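PDB 3MRU: aminoacyl-histidine dipeptidase from Vibrio alginolyticus, which probably hydrolyses dipeptides, carnosine-like Xaa-His substrates among them, as a zinc-dependent metallopeptidase of the M20C family. Local coordinates for residues L239-F253 with V315-N329. Numbering follows the deposited sequence.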
loop_
_atom_site.group_PDB
_atom_site.type_symbol
_atom_site.label_atom_id
_atom_site.label_comp_id
_atom_site.label_asym_id
_atom_site.label_seq_id
_atom_site.Cartn_x
_atom_site.Cartn_y
_atom_site.Cartn_z
ATOM N N LEU A 239 -16.301 25.713 10.541
ATOM C CA LEU A 239 -17.024 25.763 11.808
ATOM C C LEU A 239 -16.141 26.268 12.943
ATOM O O LEU A 239 -16.618 26.886 13.893
ATOM C CB LEU A 239 -17.572 24.386 12.173
ATOM C CG LEU A 239 -18.245 23.522 11.115
ATOM C CD1 LEU A 239 -18.358 22.093 11.607
ATOM C CD2 LEU A 239 -19.592 24.090 10.747
ATOM N N ALA A 240 -14.847 25.993 12.836
ATOM C CA ALA A 240 -13.908 26.357 13.871
ATOM C C ALA A 240 -13.958 27.857 14.098
ATOM O O ALA A 240 -14.407 28.314 15.150
ATOM C CB ALA A 240 -12.522 25.912 13.493
ATOM N N GLY A 241 -13.556 28.622 13.088
ATOM C CA GLY A 241 -13.404 30.064 13.244
ATOM C C GLY A 241 -14.722 30.785 13.387
ATOM O O GLY A 241 -14.773 31.876 13.974
ATOM N N HIS A 242 -15.786 30.141 12.901
ATOM C CA HIS A 242 -17.069 30.799 12.671
ATOM C C HIS A 242 -18.358 30.294 13.329
ATOM O O HIS A 242 -19.335 31.026 13.358
ATOM C CB HIS A 242 -17.288 30.910 11.179
ATOM C CG HIS A 242 -16.370 31.884 10.528
ATOM N ND1 HIS A 242 -16.311 33.210 10.905
ATOM C CD2 HIS A 242 -15.468 31.731 9.530
ATOM C CE1 HIS A 242 -15.415 33.832 10.162
ATOM N NE2 HIS A 242 -14.890 32.958 9.317
ATOM N N ALA A 243 -18.385 29.079 13.856
ATOM C CA ALA A 243 -19.607 28.581 14.502
ATOM C C ALA A 243 -20.196 29.495 15.594
ATOM O O ALA A 243 -21.347 29.886 15.516
ATOM C CB ALA A 243 -19.395 27.181 15.038
ATOM N N GLN A 244 -19.415 29.827 16.613
ATOM C CA GLN A 244 -19.966 30.584 17.734
ATOM C C GLN A 244 -20.382 31.978 17.290
ATOM O O GLN A 244 -21.455 32.449 17.673
ATOM C CB GLN A 244 -19.020 30.624 18.962
ATOM C CG GLN A 244 -17.942 31.740 18.978
ATOM C CD GLN A 244 -18.401 33.085 19.616
ATOM O OE1 GLN A 244 -19.257 33.124 20.515
ATOM N NE2 GLN A 244 -17.797 34.190 19.156
ATOM N N GLU A 245 -19.539 32.623 16.477
ATOM C CA GLU A 245 -19.803 33.999 16.030
ATOM C C GLU A 245 -21.163 33.947 15.313
ATOM O O GLU A 245 -21.993 34.819 15.511
ATOM C CB GLU A 245 -18.664 34.642 15.152
ATOM C CG GLU A 245 -17.249 33.914 15.034
ATOM C CD GLU A 245 -16.110 34.431 15.964
ATOM O OE1 GLU A 245 -14.933 33.972 15.784
ATOM O OE2 GLU A 245 -16.385 35.278 16.856
ATOM N N LEU A 246 -21.416 32.878 14.558
ATOM C CA LEU A 246 -22.689 32.677 13.848
ATOM C C LEU A 246 -23.768 31.935 14.663
ATOM O O LEU A 246 -24.881 31.709 14.169
ATOM C CB LEU A 246 -22.418 31.887 12.577
ATOM C CG LEU A 246 -23.161 32.238 11.305
ATOM C CD1 LEU A 246 -22.870 33.681 10.906
ATOM C CD2 LEU A 246 -22.703 31.303 10.225
ATOM N N ASP A 247 -23.420 31.539 15.891
ATOM C CA ASP A 247 -24.325 30.855 16.839
ATOM C C ASP A 247 -25.092 29.633 16.272
ATOM O O ASP A 247 -26.215 29.332 16.697
ATOM C CB ASP A 247 -25.275 31.863 17.519
ATOM C CG ASP A 247 -25.556 31.518 18.989
ATOM O OD1 ASP A 247 -25.716 30.317 19.301
ATOM O OD2 ASP A 247 -25.621 32.447 19.832
ATOM N N LEU A 248 -24.465 28.930 15.328
ATOM C CA LEU A 248 -25.044 27.713 14.766
ATOM C C LEU A 248 -24.690 26.440 15.527
ATOM O O LEU A 248 -23.610 26.313 16.091
ATOM C CB LEU A 248 -24.719 27.559 13.288
ATOM C CG LEU A 248 -23.311 27.741 12.759
ATOM C CD1 LEU A 248 -22.448 26.610 13.208
ATOM C CD2 LEU A 248 -23.413 27.755 11.252
ATOM N N ARG A 249 -25.638 25.508 15.508
ATOM C CA ARG A 249 -25.605 24.303 16.304
ATOM C C ARG A 249 -25.525 23.121 15.373
ATOM O O ARG A 249 -26.042 23.149 14.258
ATOM C CB ARG A 249 -26.873 24.220 17.118
ATOM C CG ARG A 249 -27.186 25.490 17.870
ATOM C CD ARG A 249 -26.402 25.568 19.182
ATOM N NE ARG A 249 -26.535 24.345 19.990
ATOM C CZ ARG A 249 -27.646 23.983 20.646
ATOM N NH1 ARG A 249 -28.740 24.740 20.592
ATOM N NH2 ARG A 249 -27.669 22.850 21.348
ATOM N N LEU A 250 -24.885 22.068 15.849
ATOM C CA LEU A 250 -24.458 20.983 14.995
ATOM C C LEU A 250 -25.291 19.727 15.159
ATOM O O LEU A 250 -25.464 19.214 16.267
ATOM C CB LEU A 250 -23.010 20.666 15.333
ATOM C CG LEU A 250 -22.243 19.490 14.759
ATOM C CD1 LEU A 250 -21.849 19.767 13.334
ATOM C CD2 LEU A 250 -21.012 19.312 15.611
ATOM N N VAL A 251 -25.829 19.235 14.054
ATOM C CA VAL A 251 -26.546 17.961 14.098
ATOM C C VAL A 251 -25.800 16.756 13.499
ATOM O O VAL A 251 -25.723 15.692 14.099
ATOM C CB VAL A 251 -28.042 18.087 13.546
ATOM C CG1 VAL A 251 -28.229 19.293 12.635
ATOM C CG2 VAL A 251 -28.520 16.808 12.867
ATOM N N GLU A 252 -25.212 16.972 12.331
ATOM C CA GLU A 252 -24.672 15.898 11.515
ATOM C C GLU A 252 -23.303 16.295 10.902
ATOM O O GLU A 252 -23.111 17.441 10.493
ATOM C CB GLU A 252 -25.690 15.538 10.416
ATOM C CG GLU A 252 -25.284 14.444 9.445
ATOM C CD GLU A 252 -25.471 13.061 10.012
ATOM O OE1 GLU A 252 -25.810 12.143 9.224
ATOM O OE2 GLU A 252 -25.281 12.891 11.241
ATOM N N PHE A 253 -22.378 15.336 10.843
ATOM C CA PHE A 253 -21.057 15.510 10.238
ATOM C C PHE A 253 -20.650 14.163 9.605
ATOM O O PHE A 253 -20.333 13.195 10.304
ATOM C CB PHE A 253 -20.029 15.952 11.310
ATOM C CG PHE A 253 -18.807 16.698 10.766
ATOM C CD1 PHE A 253 -18.264 17.761 11.484
ATOM C CD2 PHE A 253 -18.197 16.333 9.563
ATOM C CE1 PHE A 253 -17.146 18.450 11.013
ATOM C CE2 PHE A 253 -17.086 17.020 9.087
ATOM C CZ PHE A 253 -16.564 18.079 9.815
ATOM N N VAL A 315 -29.728 18.484 18.455
ATOM C CA VAL A 315 -28.414 19.066 18.205
ATOM C C VAL A 315 -27.394 18.575 19.261
ATOM O O VAL A 315 -27.785 18.207 20.366
ATOM C CB VAL A 315 -28.539 20.611 18.185
ATOM C CG1 VAL A 315 -27.237 21.274 18.535
ATOM C CG2 VAL A 315 -29.022 21.069 16.821
ATOM N N PHE A 316 -26.106 18.543 18.903
ATOM C CA PHE A 316 -25.022 18.311 19.860
ATOM C C PHE A 316 -25.154 19.258 21.010
ATOM O O PHE A 316 -25.373 20.448 20.796
ATOM C CB PHE A 316 -23.692 18.688 19.234
ATOM C CG PHE A 316 -23.097 17.643 18.369
ATOM C CD1 PHE A 316 -23.835 17.044 17.355
ATOM C CD2 PHE A 316 -21.773 17.292 18.533
ATOM C CE1 PHE A 316 -23.266 16.099 16.538
ATOM C CE2 PHE A 316 -21.203 16.350 17.719
ATOM C CZ PHE A 316 -21.947 15.754 16.714
ATOM N N ALA A 317 -24.965 18.767 22.224
ATOM C CA ALA A 317 -24.770 19.674 23.342
ATOM C C ALA A 317 -23.649 20.651 22.987
ATOM O O ALA A 317 -22.824 20.368 22.120
ATOM C CB ALA A 317 -24.422 18.904 24.591
ATOM N N ILE A 318 -23.620 21.799 23.654
ATOM C CA ILE A 318 -22.589 22.806 23.370
ATOM C C ILE A 318 -21.176 22.275 23.617
ATOM O O ILE A 318 -20.335 22.306 22.702
ATOM C CB ILE A 318 -22.832 24.186 24.107
ATOM C CG1 ILE A 318 -22.291 25.346 23.262
ATOM C CG2 ILE A 318 -22.252 24.216 25.534
ATOM C CD1 ILE A 318 -21.351 25.046 22.088
ATOM N N ALA A 319 -20.946 21.760 24.833
ATOM C CA ALA A 319 -19.626 21.311 25.275
ATOM C C ALA A 319 -19.088 20.198 24.395
ATOM O O ALA A 319 -17.877 20.077 24.227
ATOM C CB ALA A 319 -19.661 20.868 26.729
ATOM N N ASP A 320 -19.986 19.397 23.831
ATOM C CA ASP A 320 -19.599 18.353 22.879
ATOM C C ASP A 320 -19.270 18.927 21.500
ATOM O O ASP A 320 -18.290 18.525 20.864
ATOM C CB ASP A 320 -20.698 17.287 22.766
ATOM C CG ASP A 320 -20.813 16.409 24.021
ATOM O OD1 ASP A 320 -19.785 16.245 24.744
ATOM O OD2 ASP A 320 -21.937 15.881 24.266
ATOM N N GLN A 321 -20.106 19.856 21.041
ATOM C CA GLN A 321 -19.869 20.577 19.793
ATOM C C GLN A 321 -18.523 21.270 19.866
ATOM O O GLN A 321 -17.698 21.159 18.961
ATOM C CB GLN A 321 -20.958 21.617 19.570
ATOM C CG GLN A 321 -20.813 22.380 18.303
ATOM C CD GLN A 321 -22.116 22.964 17.833
ATOM O OE1 GLN A 321 -22.124 23.952 17.109
ATOM N NE2 GLN A 321 -23.233 22.350 18.227
ATOM N N GLN A 322 -18.295 21.964 20.965
ATOM C CA GLN A 322 -17.056 22.679 21.126
ATOM C C GLN A 322 -15.829 21.768 21.031
ATOM O O GLN A 322 -14.995 21.955 20.122
ATOM C CB GLN A 322 -17.099 23.532 22.390
ATOM C CG GLN A 322 -18.215 24.573 22.275
ATOM C CD GLN A 322 -18.178 25.668 23.332
ATOM O OE1 GLN A 322 -17.682 25.465 24.451
ATOM N NE2 GLN A 322 -18.732 26.839 22.984
ATOM N N ARG A 323 -15.757 20.757 21.908
ATOM C CA ARG A 323 -14.579 19.870 21.990
ATOM C C ARG A 323 -14.308 19.055 20.717
ATOM O O ARG A 323 -13.160 18.853 20.331
ATOM C CB ARG A 323 -14.614 18.995 23.252
ATOM C CG ARG A 323 -15.595 17.837 23.237
ATOM C CD ARG A 323 -15.957 17.371 24.662
ATOM N NE ARG A 323 -16.912 16.271 24.609
ATOM C CZ ARG A 323 -16.559 15.002 24.452
ATOM N NH1 ARG A 323 -15.276 14.672 24.369
ATOM N NH2 ARG A 323 -17.485 14.060 24.379
ATOM N N PHE A 324 -15.367 18.618 20.055
ATOM C CA PHE A 324 -15.202 17.886 18.819
ATOM C C PHE A 324 -14.598 18.811 17.765
ATOM O O PHE A 324 -13.638 18.444 17.076
ATOM C CB PHE A 324 -16.537 17.296 18.343
ATOM C CG PHE A 324 -16.531 16.861 16.903
ATOM C CD1 PHE A 324 -15.685 15.869 16.467
ATOM C CD2 PHE A 324 -17.367 17.468 15.978
ATOM C CE1 PHE A 324 -15.695 15.485 15.135
ATOM C CE2 PHE A 324 -17.385 17.086 14.647
ATOM C CZ PHE A 324 -16.560 16.101 14.221
ATOM N N ILE A 325 -15.157 20.009 17.638
ATOM C CA ILE A 325 -14.660 20.919 16.611
ATOM C C ILE A 325 -13.202 21.370 16.860
ATOM O O ILE A 325 -12.378 21.316 15.928
ATOM C CB ILE A 325 -15.591 22.110 16.363
ATOM C CG1 ILE A 325 -16.580 21.769 15.256
ATOM C CG2 ILE A 325 -14.797 23.335 15.933
ATOM C CD1 ILE A 325 -17.702 20.819 15.667
ATOM N N ALA A 326 -12.877 21.785 18.090
ATOM C CA ALA A 326 -11.482 22.099 18.415
ATOM C C ALA A 326 -10.567 20.924 18.051
ATOM O O ALA A 326 -9.490 21.106 17.468
ATOM C CB ALA A 326 -11.338 22.461 19.871
ATOM N N ALA A 327 -11.035 19.719 18.378
ATOM C CA ALA A 327 -10.287 18.503 18.144
ATOM C C ALA A 327 -10.060 18.389 16.653
ATOM O O ALA A 327 -8.918 18.446 16.195
ATOM C CB ALA A 327 -11.030 17.296 18.684
ATOM N N LEU A 328 -11.139 18.288 15.891
ATOM C CA LEU A 328 -11.016 18.168 14.454
ATOM C C LEU A 328 -10.058 19.227 13.885
ATOM O O LEU A 328 -9.183 18.908 13.081
ATOM C CB LEU A 328 -12.390 18.261 13.805
ATOM C CG LEU A 328 -12.406 18.155 12.281
ATOM C CD1 LEU A 328 -11.542 16.960 11.799
ATOM C CD2 LEU A 328 -13.839 18.107 11.733
ATOM N N ASN A 329 -10.199 20.473 14.327
ATOM C CA ASN A 329 -9.353 21.551 13.847
ATOM C C ASN A 329 -7.880 21.479 14.259
ATOM O O ASN A 329 -6.978 21.710 13.434
ATOM C CB ASN A 329 -9.915 22.879 14.309
ATOM C CG ASN A 329 -9.555 23.998 13.382
ATOM O OD1 ASN A 329 -8.864 24.918 13.780
ATOM N ND2 ASN A 329 -10.020 23.927 12.126
#
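Leu250 sets its CD2 methyl squarely over one face of the Phe316 ring, 3.6 Å from the ring centroid, a CH-pi contact. With CG anti to the backbone N (chi1 173°), the leucine carries that same methyl to the helix: CD2 meets Ile325 CD1 tip to tip at 3.6 Å and reaches the edge of the Phe324 ring. Phe316 N also donates a nearly straight 2.8 Å bond to Leu250 O. Beside it, Arg249 bends at chi2 and chi3 and folds back across Val315, whose CG1 lies over one face of the guanidinium; Arg249 NH2 adds a weak hydrogen bond to Phe316 O, 3.4 Å long and near the guanidinium plane. All this lies in the lobe carrying the M20 dimerisation family region, away from the zinc site, where helix 318-329 packs across strand 249-253, their axes at 77°. Val251 and Glu252 form a classic beta bulge opposite Thr269. Phe253 CD1 lies at the edge of the Phe324 ring, 3.4 Å from Phe324 CE2; Phe194 meets Phe324 edge-to-face. Phe253 CZ touches Leu328 CD2, the side chains arriving from opposite directions. Helix 231-242 packs on helix 318-329: the side chains of Leu239 and Ile325 cross at about a right angle, Leu239 CD1 lying 4.1 Å from Ile325 CG1, and Ala240 CB rests against the amide of Asn329, 3.5 Å from ND2.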